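Local coordinates for phenazine biosynthesis protein, PhzF family (Bacillus anthracis, PDB 3EDN), which is of unproven activity but, as a PhzF-family member with a diaminopimelate epimerase-like fold, probably serves as an isomerase-type enzyme related to phenazine biosynthesis, at residues 1-6 with 294-299; 6-11 with 19-24; 29-34 with 48-53; 35-40 with 62-67. All blocks are in the same frame, centred on the assembly; numbering follows the deposited sequence.

Interaction 1. Residues 1-6 with 294-299; sequences MKTINV and EFEVLI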
loop_
_atom_site.group_PDB
_atom_site.type_symbol
_atom_site.label_atom_id
_atom_site.label_comp_id
_atom_site.label_asym_id
_atom_site.label_seq_id
_atom_site.Cartn_x
_atom_site.Cartn_y
_atom_site.Cartn_z
HETATM N N MSE A 1 8.514 16.319 5.268
HETATM C CA MSE A 1 9.131 14.987 5.556
HETATM C C MSE A 1 8.520 14.356 6.796
HETATM O O MSE A 1 8.140 15.053 7.737
HETATM C CB MSE A 1 10.647 15.110 5.746
HETATM C CG MSE A 1 11.397 15.708 4.565
HETATM SE SE MSE A 1 11.022 14.814 2.884
HETATM C CE MSE A 1 11.854 13.101 3.283
ATOM N N LYS A 2 8.435 13.029 6.796
ATOM C CA LYS A 2 7.965 12.300 7.961
ATOM C C LYS A 2 9.127 11.515 8.546
ATOM O O LYS A 2 10.045 11.129 7.822
ATOM C CB LYS A 2 6.824 11.360 7.584
ATOM C CG LYS A 2 5.541 12.084 7.203
ATOM C CD LYS A 2 4.365 11.124 7.078
ATOM C CE LYS A 2 4.505 10.221 5.859
ATOM N NZ LYS A 2 3.439 9.181 5.848
ATOM N N THR A 3 9.084 11.285 9.854
ATOM C CA THR A 3 10.136 10.532 10.531
ATOM C C THR A 3 9.635 9.151 10.910
ATOM O O THR A 3 8.657 9.017 11.644
ATOM C CB THR A 3 10.638 11.257 11.788
ATOM O OG1 THR A 3 11.233 12.506 11.415
ATOM C CG2 THR A 3 11.683 10.398 12.510
ATOM N N ILE A 4 10.325 8.125 10.416
ATOM C CA ILE A 4 9.929 6.743 10.683
ATOM C C ILE A 4 11.006 6.063 11.513
ATOM O O ILE A 4 12.175 6.082 11.138
ATOM C CB ILE A 4 9.753 5.943 9.374
ATOM C CG1 ILE A 4 8.910 6.712 8.351
ATOM C CG2 ILE A 4 9.167 4.556 9.666
ATOM C CD1 ILE A 4 7.582 7.180 8.874
ATOM N N ASN A 5 10.621 5.467 12.635
ATOM C CA ASN A 5 11.577 4.708 13.434
ATOM C C ASN A 5 11.683 3.283 12.902
ATOM O O ASN A 5 10.675 2.576 12.779
ATOM C CB ASN A 5 11.173 4.699 14.907
ATOM C CG ASN A 5 11.308 6.065 15.563
ATOM O OD1 ASN A 5 12.251 6.816 15.297
ATOM N ND2 ASN A 5 10.383 6.372 16.450
ATOM N N VAL A 6 12.904 2.879 12.573
ATOM C CA VAL A 6 13.163 1.548 12.030
ATOM C C VAL A 6 14.071 0.810 12.997
ATOM O O VAL A 6 15.039 1.358 13.493
ATOM C CB VAL A 6 13.835 1.656 10.659
ATOM C CG1 VAL A 6 14.050 0.272 10.030
ATOM C CG2 VAL A 6 12.969 2.507 9.738
ATOM N N GLU A 294 18.229 1.006 16.618
ATOM C CA GLU A 294 17.052 1.697 16.126
ATOM C C GLU A 294 17.512 3.014 15.537
ATOM O O GLU A 294 18.456 3.622 16.042
ATOM C CB GLU A 294 16.082 1.969 17.280
ATOM C CG GLU A 294 14.828 2.686 16.835
ATOM C CD GLU A 294 14.033 3.281 17.974
ATOM O OE1 GLU A 294 14.369 3.048 19.163
ATOM O OE2 GLU A 294 13.039 3.980 17.670
ATOM N N PHE A 295 16.881 3.438 14.455
ATOM C CA PHE A 295 17.286 4.681 13.779
ATOM C C PHE A 295 16.125 5.281 13.009
ATOM O O PHE A 295 15.087 4.641 12.804
ATOM C CB PHE A 295 18.462 4.430 12.848
ATOM C CG PHE A 295 18.221 3.315 11.878
ATOM C CD1 PHE A 295 17.631 3.575 10.651
ATOM C CD2 PHE A 295 18.551 2.007 12.202
ATOM C CE1 PHE A 295 17.394 2.565 9.739
ATOM C CE2 PHE A 295 18.313 0.982 11.293
ATOM C CZ PHE A 295 17.731 1.261 10.063
ATOM N N GLU A 296 16.301 6.530 12.577
ATOM C CA GLU A 296 15.231 7.256 11.910
ATOM C C GLU A 296 15.484 7.298 10.424
ATOM O O GLU A 296 16.624 7.477 9.991
ATOM C CB GLU A 296 15.195 8.703 12.393
ATOM C CG GLU A 296 14.861 8.893 13.857
ATOM C CD GLU A 296 14.847 10.363 14.231
ATOM O OE1 GLU A 296 15.295 11.185 13.406
ATOM O OE2 GLU A 296 14.385 10.690 15.337
ATOM N N VAL A 297 14.410 7.130 9.654
ATOM C CA VAL A 297 14.440 7.310 8.210
ATOM C C VAL A 297 13.432 8.396 7.859
ATOM O O VAL A 297 12.329 8.406 8.390
ATOM C CB VAL A 297 14.070 5.995 7.492
ATOM C CG1 VAL A 297 14.053 6.181 5.990
ATOM C CG2 VAL A 297 15.060 4.884 7.881
ATOM N N LEU A 298 13.811 9.310 6.963
ATOM C CA LEU A 298 12.897 10.370 6.549
ATOM C C LEU A 298 12.309 10.064 5.181
ATOM O O LEU A 298 13.033 9.691 4.258
ATOM C CB LEU A 298 13.630 11.710 6.516
ATOM C CG LEU A 298 14.365 12.038 7.819
ATOM C CD1 LEU A 298 15.395 13.155 7.610
ATOM C CD2 LEU A 298 13.388 12.394 8.931
ATOM N N ILE A 299 10.993 10.211 5.055
ATOM C CA ILE A 299 10.325 9.977 3.779
ATOM C C ILE A 299 9.219 10.985 3.495
ATOM O O ILE A 299 8.920 11.855 4.315
ATOM C CB ILE A 299 9.702 8.581 3.710
ATOM C CG1 ILE A 299 8.681 8.414 4.841
ATOM C CG2 ILE A 299 10.799 7.507 3.727
ATOM C CD1 ILE A 299 7.652 7.363 4.592
ATOM O OXT ILE A 299 8.592 10.900 2.433
HETATM O O HOH W 1 13.479 13.906 12.650
HETATM O O HOH W 2 14.938 6.224 16.199
#
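Val6 and Phe295 meet where the first strand runs antiparallel to the last, sewing both termini into one sheet of this diaminopimelate epimerase-like fold. The tightly packed part lies on the face bearing Ile4, Val6 and Val297; Val6, Val297 and Ile299 reach helix 33-43. CB of Val6 sits over one face of the Phe295 ring, 4.2 Å from its centroid, in a CH-pi contact. A chi1 of 53°, which places CG of Phe295 between its backbone N and carbonyl carbon, turns the ring toward its neighbour. Val6 CG1 lies near Phe295 CZ, and Val6 CG2 meets Val297 CG2 at 3.7 Å, while Ile4 and Ile299 cross at about a right angle through their CG1 atoms.

The face of Thr3, Asn5, Glu296 and Leu298 is the loose one, open to solvent. CG2 of Thr3 lies 3.6 Å from CD of Glu296, and water fills in for direct polar bonds: one molecule lies 2.9 Å from Thr3 OG1 and donates weakly to Glu296 OE1. A second donates to Asn5 OD1 at 2.9 Å and weakly to Glu294 OE2. At the chain ends, Lys2 NZ forms salt bridges with Glu35 and with Glu99 of the second subunit, and the Ile299 carboxylate pairs with Arg38.

Six backbone bonds join the segments, two each at Val6-Phe295, Ile4-Val297 and, past the strand ends, Lys2-Ile299; that from Val6 N to Phe295 O (2.8 Å) is almost straight at 176°. The cohesion rests on main-chain bonding and apolar packing, each water bridge being weak on its glutamate side.

Interaction 2. Residues 6-11 with 19-24; sequences VFHYDA and GNPAGI
Asp10 turns its CG to the side of its own backbone N (chi1 -90°), bringing the carboxylate near Gly19, just before the partner strand, and Pro21 on it, whereas His8 extends its ring with CG opposite the backbone N (chi1 171°), which carries NE2 to the same carboxylate. The result is a polar cluster on one face of a beta hairpin. Gly19 N donates to Asp10 OD2 at 3.1 Å, and His8 NE2 donates to Asp10 OD1 at 2.8 Å; both donors stand well out of the carboxylate plane. Pro21 runs alongside the imidazole, its CB 3.8 Å from His8 NE2, and its CA is 3.3 Å from Asp10 OD1. Across the ring, His8 ND1 is bonded to Lys293.

The other face is mainly apolar: CD1 of Ile24 touches CD1 of Tyr9 at 3.6 Å, and helix 74-86 packs on both residues, while the Tyr9 hydroxyl bonds to Arg87. Between the faces, Phe7 with Ile24, Tyr9 with Ala22, and Ala11 with Asn20 exchange pairs of backbone bonds.

The chemistry implies a buried chain of hydrogen bonds, from Lys293 through His8 to Asp10 and Gly19 N, that fixes ring and carboxylate.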
loop_
_atom_site.group_PDB
_atom_site.type_symbol
_atom_site.label_atom_id
_atom_site.label_comp_id
_atom_site.label_asym_id
_atom_site.label_seq_id
_atom_site.Cartn_x
_atom_site.Cartn_y
_atom_site.Cartn_z
ATOM N N VAL A 6 12.904 2.879 12.573
ATOM C CA VAL A 6 13.163 1.548 12.030
ATOM C C VAL A 6 14.071 0.810 12.997
ATOM O O VAL A 6 15.039 1.358 13.493
ATOM C CB VAL A 6 13.835 1.656 10.659
ATOM C CG1 VAL A 6 14.050 0.272 10.030
ATOM C CG2 VAL A 6 12.969 2.507 9.738
ATOM N N PHE A 7 13.745 -0.454 13.262
ATOM C CA PHE A 7 14.599 -1.289 14.092
ATOM C C PHE A 7 15.408 -2.248 13.239
ATOM O O PHE A 7 14.985 -2.673 12.156
ATOM C CB PHE A 7 13.762 -2.053 15.124
ATOM C CG PHE A 7 13.211 -1.174 16.201
ATOM C CD1 PHE A 7 13.862 -1.056 17.413
ATOM C CD2 PHE A 7 12.044 -0.453 15.988
ATOM C CE1 PHE A 7 13.363 -0.233 18.401
ATOM C CE2 PHE A 7 11.552 0.376 16.965
ATOM C CZ PHE A 7 12.209 0.473 18.176
ATOM N N HIS A 8 16.603 -2.533 13.720
ATOM C CA HIS A 8 17.454 -3.566 13.161
ATOM C C HIS A 8 17.548 -4.667 14.216
ATOM O O HIS A 8 18.042 -4.414 15.321
ATOM C CB HIS A 8 18.824 -2.953 12.895
ATOM C CG HIS A 8 19.887 -3.930 12.509
ATOM N ND1 HIS A 8 21.188 -3.532 12.290
ATOM C CD2 HIS A 8 19.857 -5.269 12.300
ATOM C CE1 HIS A 8 21.921 -4.587 11.975
ATOM N NE2 HIS A 8 21.139 -5.651 11.972
ATOM N N TYR A 9 17.004 -5.852 13.899
ATOM C CA TYR A 9 17.215 -7.063 14.704
ATOM C C TYR A 9 17.987 -8.020 13.833
ATOM O O TYR A 9 17.788 -8.036 12.614
ATOM C CB TYR A 9 15.872 -7.716 15.103
ATOM C CG TYR A 9 15.283 -7.122 16.353
ATOM C CD1 TYR A 9 14.851 -5.800 16.373
ATOM C CD2 TYR A 9 15.174 -7.870 17.527
ATOM C CE1 TYR A 9 14.328 -5.238 17.522
ATOM C CE2 TYR A 9 14.647 -7.320 18.686
ATOM C CZ TYR A 9 14.215 -5.995 18.668
ATOM O OH TYR A 9 13.706 -5.426 19.814
ATOM N N ASP A 10 18.876 -8.803 14.442
ATOM C CA ASP A 10 19.548 -9.875 13.694
ATOM C C ASP A 10 18.822 -11.174 13.977
ATOM O O ASP A 10 18.629 -11.529 15.138
ATOM C CB ASP A 10 21.020 -10.018 14.090
ATOM C CG ASP A 10 21.945 -9.154 13.247
ATOM O OD1 ASP A 10 21.470 -8.424 12.351
ATOM O OD2 ASP A 10 23.163 -9.241 13.506
ATOM N N ALA A 11 18.384 -11.852 12.918
ATOM C CA ALA A 11 17.704 -13.149 13.055
ATOM C C ALA A 11 18.696 -14.313 13.146
ATOM O O ALA A 11 19.812 -14.251 12.593
ATOM C CB ALA A 11 16.766 -13.376 11.887
ATOM N N GLY A 19 24.077 -12.227 13.152
ATOM C CA GLY A 19 23.030 -12.918 12.414
ATOM C C GLY A 19 22.648 -12.286 11.081
ATOM O O GLY A 19 23.439 -11.558 10.454
ATOM N N ASN A 20 21.423 -12.588 10.654
ATOM C CA ASN A 20 20.893 -12.129 9.383
ATOM C C ASN A 20 20.022 -10.905 9.621
ATOM O O ASN A 20 18.967 -11.007 10.223
ATOM C CB ASN A 20 20.090 -13.260 8.751
ATOM C CG ASN A 20 19.715 -12.978 7.299
ATOM O OD1 ASN A 20 19.855 -11.846 6.811
ATOM N ND2 ASN A 20 19.276 -14.004 6.596
ATOM N N PRO A 21 20.487 -9.733 9.176
ATOM C CA PRO A 21 19.751 -8.488 9.486
ATOM C C PRO A 21 18.325 -8.464 9.001
ATOM O O PRO A 21 18.001 -8.901 7.875
ATOM C CB PRO A 21 20.535 -7.422 8.714
ATOM C CG PRO A 21 21.942 -7.976 8.699
ATOM C CD PRO A 21 21.701 -9.451 8.392
ATOM N N ALA A 22 17.472 -7.924 9.863
ATOM C CA ALA A 22 16.064 -7.817 9.582
ATOM C C ALA A 22 15.670 -6.387 9.975
ATOM O O ALA A 22 15.697 -6.042 11.153
ATOM C CB ALA A 22 15.295 -8.850 10.429
ATOM N N GLY A 23 15.299 -5.559 8.992
ATOM C CA GLY A 23 14.727 -4.242 9.289
ATOM C C GLY A 23 13.271 -4.419 9.686
ATOM O O GLY A 23 12.591 -5.300 9.191
ATOM N N ILE A 24 12.796 -3.581 10.596
ATOM C CA ILE A 24 11.427 -3.712 11.076
ATOM C C ILE A 24 10.797 -2.357 11.354
ATOM O O ILE A 24 11.374 -1.514 12.039
ATOM C CB ILE A 24 11.374 -4.518 12.406
ATOM C CG1 ILE A 24 12.165 -5.829 12.329
ATOM C CG2 ILE A 24 9.930 -4.789 12.825
ATOM C CD1 ILE A 24 12.480 -6.396 13.703
#

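Interaction 3. Residues 29-34 with 48-53; sequences DGLTEE and TSFVLS
Asp29 grips Ser53 through both oxygens of its carboxylate, joining the loop ahead of helix 33-43 to the far end of strand 48-52. The helix lies on the connection between the parallel strands 20-25 and 48-52, and this contact closes its entry side.

The hydrogen bonds come first. Ser53 N donates to the syn lone pair of Asp29 OD1 at 3.0 Å, and Ser53 OG donates to Asp29 OD2 at 2.6 Å, also from the syn side but 28° out of the carboxylate plane. With OG of Ser53 beside its own backbone N (chi1 -69°), the two donors face one carboxylate together. The turn itself is held at the helix start by a capping box, in which the Thr32 side chain caps the backbone N of Glu35 and Glu35 OE1 accepts from Thr32 N.

Apolar packing is lighter: CD1 of Leu31 approaches CD1 of Phe50 obliquely at 4.2 Å. Met36 covers Phe50 and Leu52, while Leu31 also rests on Ile39 and Ile299. A carbon-oxygen contact adds to this, CD2 of Leu52 coming 3.6 Å from Asp29 OD1.

The second subunit adds ionic and polar contacts. Glu33 forms a salt bridge with Arg62 of the second subunit, Asp29 O accepts from Arg60 of that subunit, Asp29 packs on Ser53 of the second subunit, and Ser53 on its Asp29.

Two donors converging on the buried Asp29 carboxylate would probably favour its ionised form and fix its rotation against the Ser53 end of the strand.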
loop_
_atom_site.group_PDB
_atom_site.type_symbol
_atom_site.label_atom_id
_atom_site.label_comp_id
_atom_site.label_asym_id
_atom_site.label_seq_id
_atom_site.Cartn_x
_atom_site.Cartn_y
_atom_site.Cartn_z
ATOM N N ASP A 29 0.854 0.817 9.928
ATOM C CA ASP A 29 -0.503 1.142 9.469
ATOM C C ASP A 29 -0.625 2.561 8.927
ATOM O O ASP A 29 -1.597 2.867 8.242
ATOM C CB ASP A 29 -1.561 0.888 10.562
ATOM C CG ASP A 29 -1.963 -0.591 10.679
ATOM O OD1 ASP A 29 -1.810 -1.351 9.695
ATOM O OD2 ASP A 29 -2.421 -0.994 11.782
ATOM N N GLY A 30 0.362 3.407 9.194
ATOM C CA GLY A 30 0.352 4.778 8.662
ATOM C C GLY A 30 1.031 4.994 7.320
ATOM O O GLY A 30 1.206 6.142 6.896
ATOM N N LEU A 31 1.397 3.901 6.644
ATOM C CA LEU A 31 2.245 3.968 5.446
ATOM C C LEU A 31 1.582 3.374 4.210
ATOM O O LEU A 31 0.863 2.386 4.289
ATOM C CB LEU A 31 3.539 3.184 5.684
ATOM C CG LEU A 31 4.391 3.734 6.825
ATOM C CD1 LEU A 31 5.479 2.767 7.196
ATOM C CD2 LEU A 31 4.973 5.086 6.416
ATOM N N THR A 32 1.847 3.974 3.053
ATOM C CA THR A 32 1.475 3.366 1.785
ATOM C C THR A 32 2.539 2.362 1.343
ATOM O O THR A 32 3.672 2.380 1.840
ATOM C CB THR A 32 1.378 4.405 0.672
ATOM O OG1 THR A 32 2.692 4.931 0.395
ATOM C CG2 THR A 32 0.448 5.560 1.095
ATOM N N GLU A 33 2.173 1.512 0.394
ATOM C CA GLU A 33 3.118 0.571 -0.194
ATOM C C GLU A 33 4.307 1.277 -0.858
ATOM O O GLU A 33 5.416 0.743 -0.874
ATOM C CB GLU A 33 2.402 -0.375 -1.166
ATOM C CG GLU A 33 1.874 0.252 -2.437
ATOM C CD GLU A 33 0.680 1.185 -2.235
ATOM O OE1 GLU A 33 -0.044 1.045 -1.230
ATOM O OE2 GLU A 33 0.471 2.060 -3.102
ATOM N N GLU A 34 4.099 2.474 -1.396
ATOM C CA GLU A 34 5.208 3.191 -2.011
ATOM C C GLU A 34 6.173 3.683 -0.948
ATOM O O GLU A 34 7.399 3.627 -1.129
ATOM C CB GLU A 34 4.693 4.351 -2.853
ATOM C CG GLU A 34 3.993 3.860 -4.108
ATOM C CD GLU A 34 3.669 4.992 -5.070
ATOM O OE1 GLU A 34 4.490 5.924 -5.189
ATOM O OE2 GLU A 34 2.600 4.921 -5.721
ATOM N N THR A 48 13.410 -5.474 4.858
ATOM C CA THR A 48 12.706 -4.726 5.917
ATOM C C THR A 48 11.245 -5.164 5.901
ATOM O O THR A 48 10.623 -5.206 4.830
ATOM C CB THR A 48 12.814 -3.203 5.703
ATOM O OG1 THR A 48 14.183 -2.821 5.800
ATOM C CG2 THR A 48 12.037 -2.437 6.766
ATOM N N SER A 49 10.736 -5.539 7.080
ATOM C CA SER A 49 9.335 -5.953 7.267
ATOM C C SER A 49 8.481 -4.863 7.915
ATOM O O SER A 49 8.960 -4.025 8.694
ATOM C CB SER A 49 9.195 -7.205 8.156
ATOM O OG SER A 49 10.017 -8.287 7.749
ATOM N N PHE A 50 7.192 -4.931 7.612
ATOM C CA PHE A 50 6.225 -3.937 8.033
ATOM C C PHE A 50 5.039 -4.635 8.678
ATOM O O PHE A 50 4.415 -5.496 8.056
ATOM C CB PHE A 50 5.784 -3.161 6.800
ATOM C CG PHE A 50 6.912 -2.402 6.165
ATOM C CD1 PHE A 50 7.144 -1.081 6.521
ATOM C CD2 PHE A 50 7.755 -3.010 5.250
ATOM C CE1 PHE A 50 8.195 -0.370 5.973
ATOM C CE2 PHE A 50 8.826 -2.308 4.703
ATOM C CZ PHE A 50 9.037 -0.988 5.057
ATOM N N VAL A 51 4.762 -4.289 9.936
ATOM C CA VAL A 51 3.699 -4.947 10.699
ATOM C C VAL A 51 2.392 -4.179 10.547
ATOM O O VAL A 51 2.369 -2.968 10.775
ATOM C CB VAL A 51 4.079 -5.044 12.185
ATOM C CG1 VAL A 51 2.979 -5.717 13.010
ATOM C CG2 VAL A 51 5.410 -5.802 12.342
ATOM N N LEU A 52 1.340 -4.879 10.143
ATOM C CA LEU A 52 0.088 -4.266 9.675
ATOM C C LEU A 52 -1.133 -4.929 10.303
ATOM O O LEU A 52 -1.045 -6.021 10.874
ATOM C CB LEU A 52 -0.007 -4.410 8.155
ATOM C CG LEU A 52 1.135 -3.698 7.427
ATOM C CD1 LEU A 52 1.417 -4.253 6.040
ATOM C CD2 LEU A 52 0.789 -2.228 7.324
ATOM N N SER A 53 -2.272 -4.252 10.203
ATOM C CA SER A 53 -3.531 -4.821 10.691
ATOM C C SER A 53 -4.052 -5.852 9.692
ATOM O O SER A 53 -3.776 -5.765 8.502
ATOM C CB SER A 53 -4.586 -3.720 10.901
ATOM O OG SER A 53 -4.243 -2.867 11.988
#

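Interaction 4. Residues 35-40 with 62-67; sequences EMQRIA and RYFTPG. With SO4 (sulfate ion), chain E; SO4 (sulfate ion), chain O.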
loop_
_atom_site.group_PDB
_atom_site.type_symbol
_atom_site.label_atom_id
_atom_site.label_comp_id
_atom_site.label_asym_id
_atom_site.label_seq_id
_atom_site.Cartn_x
_atom_site.Cartn_y
_atom_site.Cartn_z
ATOM N N GLU A 35 5.622 4.160 0.162
ATOM C CA GLU A 35 6.435 4.546 1.296
ATOM C C GLU A 35 7.201 3.355 1.859
ATOM O O GLU A 35 8.371 3.484 2.210
ATOM C CB GLU A 35 5.568 5.186 2.371
ATOM C CG GLU A 35 5.081 6.568 1.959
ATOM C CD GLU A 35 4.122 7.180 2.955
ATOM O OE1 GLU A 35 3.275 6.450 3.521
ATOM O OE2 GLU A 35 4.207 8.411 3.150
HETATM N N MSE A 36 6.543 2.208 1.976
HETATM C CA MSE A 36 7.238 1.034 2.483
HETATM C C MSE A 36 8.443 0.670 1.612
HETATM O O MSE A 36 9.533 0.391 2.112
HETATM C CB MSE A 36 6.296 -0.151 2.590
HETATM C CG MSE A 36 5.189 0.081 3.577
HETATM SE SE MSE A 36 4.020 -1.472 3.719
HETATM C CE MSE A 36 2.349 -0.577 4.109
ATOM N N GLN A 37 8.249 0.698 0.298
ATOM C CA GLN A 37 9.328 0.374 -0.625
ATOM C C GLN A 37 10.491 1.380 -0.487
ATOM O O GLN A 37 11.677 0.999 -0.463
ATOM C CB GLN A 37 8.795 0.335 -2.052
ATOM C CG GLN A 37 9.866 0.018 -3.062
ATOM C CD GLN A 37 10.382 -1.395 -2.915
ATOM O OE1 GLN A 37 9.737 -2.359 -3.367
ATOM N NE2 GLN A 37 11.544 -1.539 -2.265
ATOM N N ARG A 38 10.151 2.660 -0.349
ATOM C CA ARG A 38 11.163 3.698 -0.180
ATOM C C ARG A 38 11.905 3.557 1.143
ATOM O O ARG A 38 13.115 3.772 1.211
ATOM C CB ARG A 38 10.543 5.091 -0.308
ATOM C CG ARG A 38 10.112 5.386 -1.734
ATOM C CD ARG A 38 9.295 6.674 -1.825
ATOM N NE ARG A 38 10.008 7.832 -1.294
ATOM C CZ ARG A 38 9.520 8.639 -0.355
ATOM N NH1 ARG A 38 8.298 8.422 0.139
ATOM N NH2 ARG A 38 10.248 9.674 0.075
ATOM N N ILE A 39 11.175 3.223 2.201
ATOM C CA ILE A 39 11.820 3.004 3.488
ATOM C C ILE A 39 12.798 1.838 3.383
ATOM O O ILE A 39 13.934 1.928 3.844
ATOM C CB ILE A 39 10.785 2.729 4.589
ATOM C CG1 ILE A 39 10.032 4.007 4.965
ATOM C CG2 ILE A 39 11.461 2.139 5.830
ATOM C CD1 ILE A 39 8.687 3.764 5.660
ATOM N N ALA A 40 12.373 0.751 2.758
ATOM C CA ALA A 40 13.263 -0.397 2.620
ATOM C C ALA A 40 14.514 -0.032 1.812
ATOM O O ALA A 40 15.603 -0.519 2.104
ATOM C CB ALA A 40 12.538 -1.587 1.997
ATOM N N ARG A 62 4.140 -7.292 5.560
ATOM C CA ARG A 62 4.676 -7.177 4.207
ATOM C C ARG A 62 6.193 -7.124 4.301
ATOM O O ARG A 62 6.750 -6.602 5.285
ATOM C CB ARG A 62 4.090 -5.962 3.477
ATOM C CG ARG A 62 2.596 -6.131 3.169
ATOM C CD ARG A 62 1.983 -4.886 2.527
ATOM N NE ARG A 62 2.295 -4.778 1.115
ATOM C CZ ARG A 62 1.681 -3.961 0.264
ATOM N NH1 ARG A 62 0.690 -3.156 0.681
ATOM N NH2 ARG A 62 2.044 -3.970 -1.014
ATOM N N TYR A 63 6.852 -7.655 3.273
ATOM C CA TYR A 63 8.307 -7.852 3.273
ATOM C C TYR A 63 8.900 -7.166 2.045
ATOM O O TYR A 63 8.431 -7.416 0.935
ATOM C CB TYR A 63 8.610 -9.340 3.165
ATOM C CG TYR A 63 7.891 -10.244 4.163
ATOM C CD1 TYR A 63 8.405 -10.462 5.454
ATOM C CD2 TYR A 63 6.741 -10.945 3.794
ATOM C CE1 TYR A 63 7.771 -11.315 6.333
ATOM C CE2 TYR A 63 6.093 -11.797 4.688
ATOM C CZ TYR A 63 6.617 -11.993 5.945
ATOM O OH TYR A 63 5.994 -12.847 6.836
ATOM N N PHE A 64 9.899 -6.305 2.227
ATOM C CA PHE A 64 10.500 -5.610 1.084
ATOM C C PHE A 64 12.013 -5.694 1.097
ATOM O O PHE A 64 12.632 -5.519 2.139
ATOM C CB PHE A 64 10.144 -4.118 1.105
ATOM C CG PHE A 64 8.720 -3.819 0.787
ATOM C CD1 PHE A 64 8.362 -3.408 -0.493
ATOM C CD2 PHE A 64 7.736 -3.921 1.766
ATOM C CE1 PHE A 64 7.042 -3.112 -0.810
ATOM C CE2 PHE A 64 6.425 -3.620 1.463
ATOM C CZ PHE A 64 6.075 -3.217 0.167
ATOM N N THR A 65 12.603 -5.973 -0.061
ATOM C CA THR A 65 14.019 -5.733 -0.261
ATOM C C THR A 65 14.167 -4.252 -0.638
ATOM O O THR A 65 13.171 -3.538 -0.793
ATOM C CB THR A 65 14.555 -6.607 -1.393
ATOM O OG1 THR A 65 13.960 -6.184 -2.622
ATOM C CG2 THR A 65 14.189 -8.046 -1.161
ATOM N N PRO A 66 15.405 -3.752 -0.741
ATOM C CA PRO A 66 15.578 -2.375 -1.191
ATOM C C PRO A 66 14.913 -2.069 -2.529
ATOM O O PRO A 66 14.611 -0.911 -2.812
ATOM C CB PRO A 66 17.101 -2.237 -1.292
ATOM C CG PRO A 66 17.595 -3.161 -0.226
ATOM C CD PRO A 66 16.690 -4.359 -0.349
ATOM N N GLY A 67 14.666 -3.100 -3.325
ATOM C CA GLY A 67 14.125 -2.888 -4.681
ATOM C C GLY A 67 12.742 -3.427 -5.010
ATOM O O GLY A 67 12.125 -2.979 -5.977
HETATM S S SO4 E . 13.413 9.027 -2.565
HETATM O O1 SO4 E . 13.124 9.622 -1.256
HETATM O O2 SO4 E . 14.367 7.929 -2.416
HETATM O O3 SO4 E . 12.163 8.539 -3.137
HETATM O O4 SO4 E . 14.010 10.058 -3.404
HETATM S S SO4 O . -0.383 -3.785 -3.731
HETATM O O1 SO4 O . -1.634 -3.064 -3.528
HETATM O O2 SO4 O . 0.744 -3.000 -3.247
HETATM O O3 SO4 O . -0.447 -5.068 -3.040
HETATM O O4 SO4 O . -0.238 -4.000 -5.172
#
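Phe64 receives the flank of helix 33-43 in a helix-on-strand packing of the diaminopimelate epimerase-like fold. Met36, a selenomethionine, Gln37 and Ala40 form the first shell about the ring and its stem. CB of Met36 approaches the ring obliquely and off-centre, 4.1 Å from the centroid, as a CH-pi contact, and its selenium adds an oblique Met-aromatic contact through Phe64 CE2. Ala40 fills the base of the side chain, CB to Phe64 CB at 3.6 Å. Gln37 bends at chi2 (67°), which brings its amide round to the ring edge: OE1 lies in the ring plane 3.4 Å from Phe64 CD1, with amide and ring nearly perpendicular. The opposite end of that amide, NE2, donates to Thr65 O at 3.0 Å, so one side chain meets both the aromatic edge and the following turn.

The second shell sets these groups. Thr65 OG1 accepts from Gly67 N in an ST turn, and also bonds to Tyr68 N. Phe50 meets the Phe64 ring with its plane at about 90° to it. Arg62, whose CD touches the Met36 selenium, has its guanidinium turned away to Glu69 and to Glu33 of the second subunit.

Farthest out, two sulfates, probably from the crystallisation liquor, mark basic spots. Arg38 NE and NH2 hold one, which Lys42 also binds. The other is bound by Lys101 and by Glu34 N of the second subunit, and its O2 lies at the edge of the Arg62 guanidinium, in plane, accepting from Arg62 NH2 at 2.8 Å.

How the interactions relate
Interactions 2, 3 and 4 are largely buried, whereas interaction 1 is only partly so, one face of its strands lying in solvent. Interactions 1 and 2 divide strand 3-11 between its two antiparallel neighbours and share Val6; both depend on backbone bonds, but polar side chains across the first meet through water, while its chain ends form salt bridges, and those of the second bond internally. Interactions 3 and 4 share helix 33-43 and sit on adjacent strands, where side chains join to side chains and to backbone atoms: a carboxylate at the helix entry, an aromatic ring farther along. The helix also touches both chain ends. Subunit contacts gather around 3, with single residues of 1 and 4 taking part.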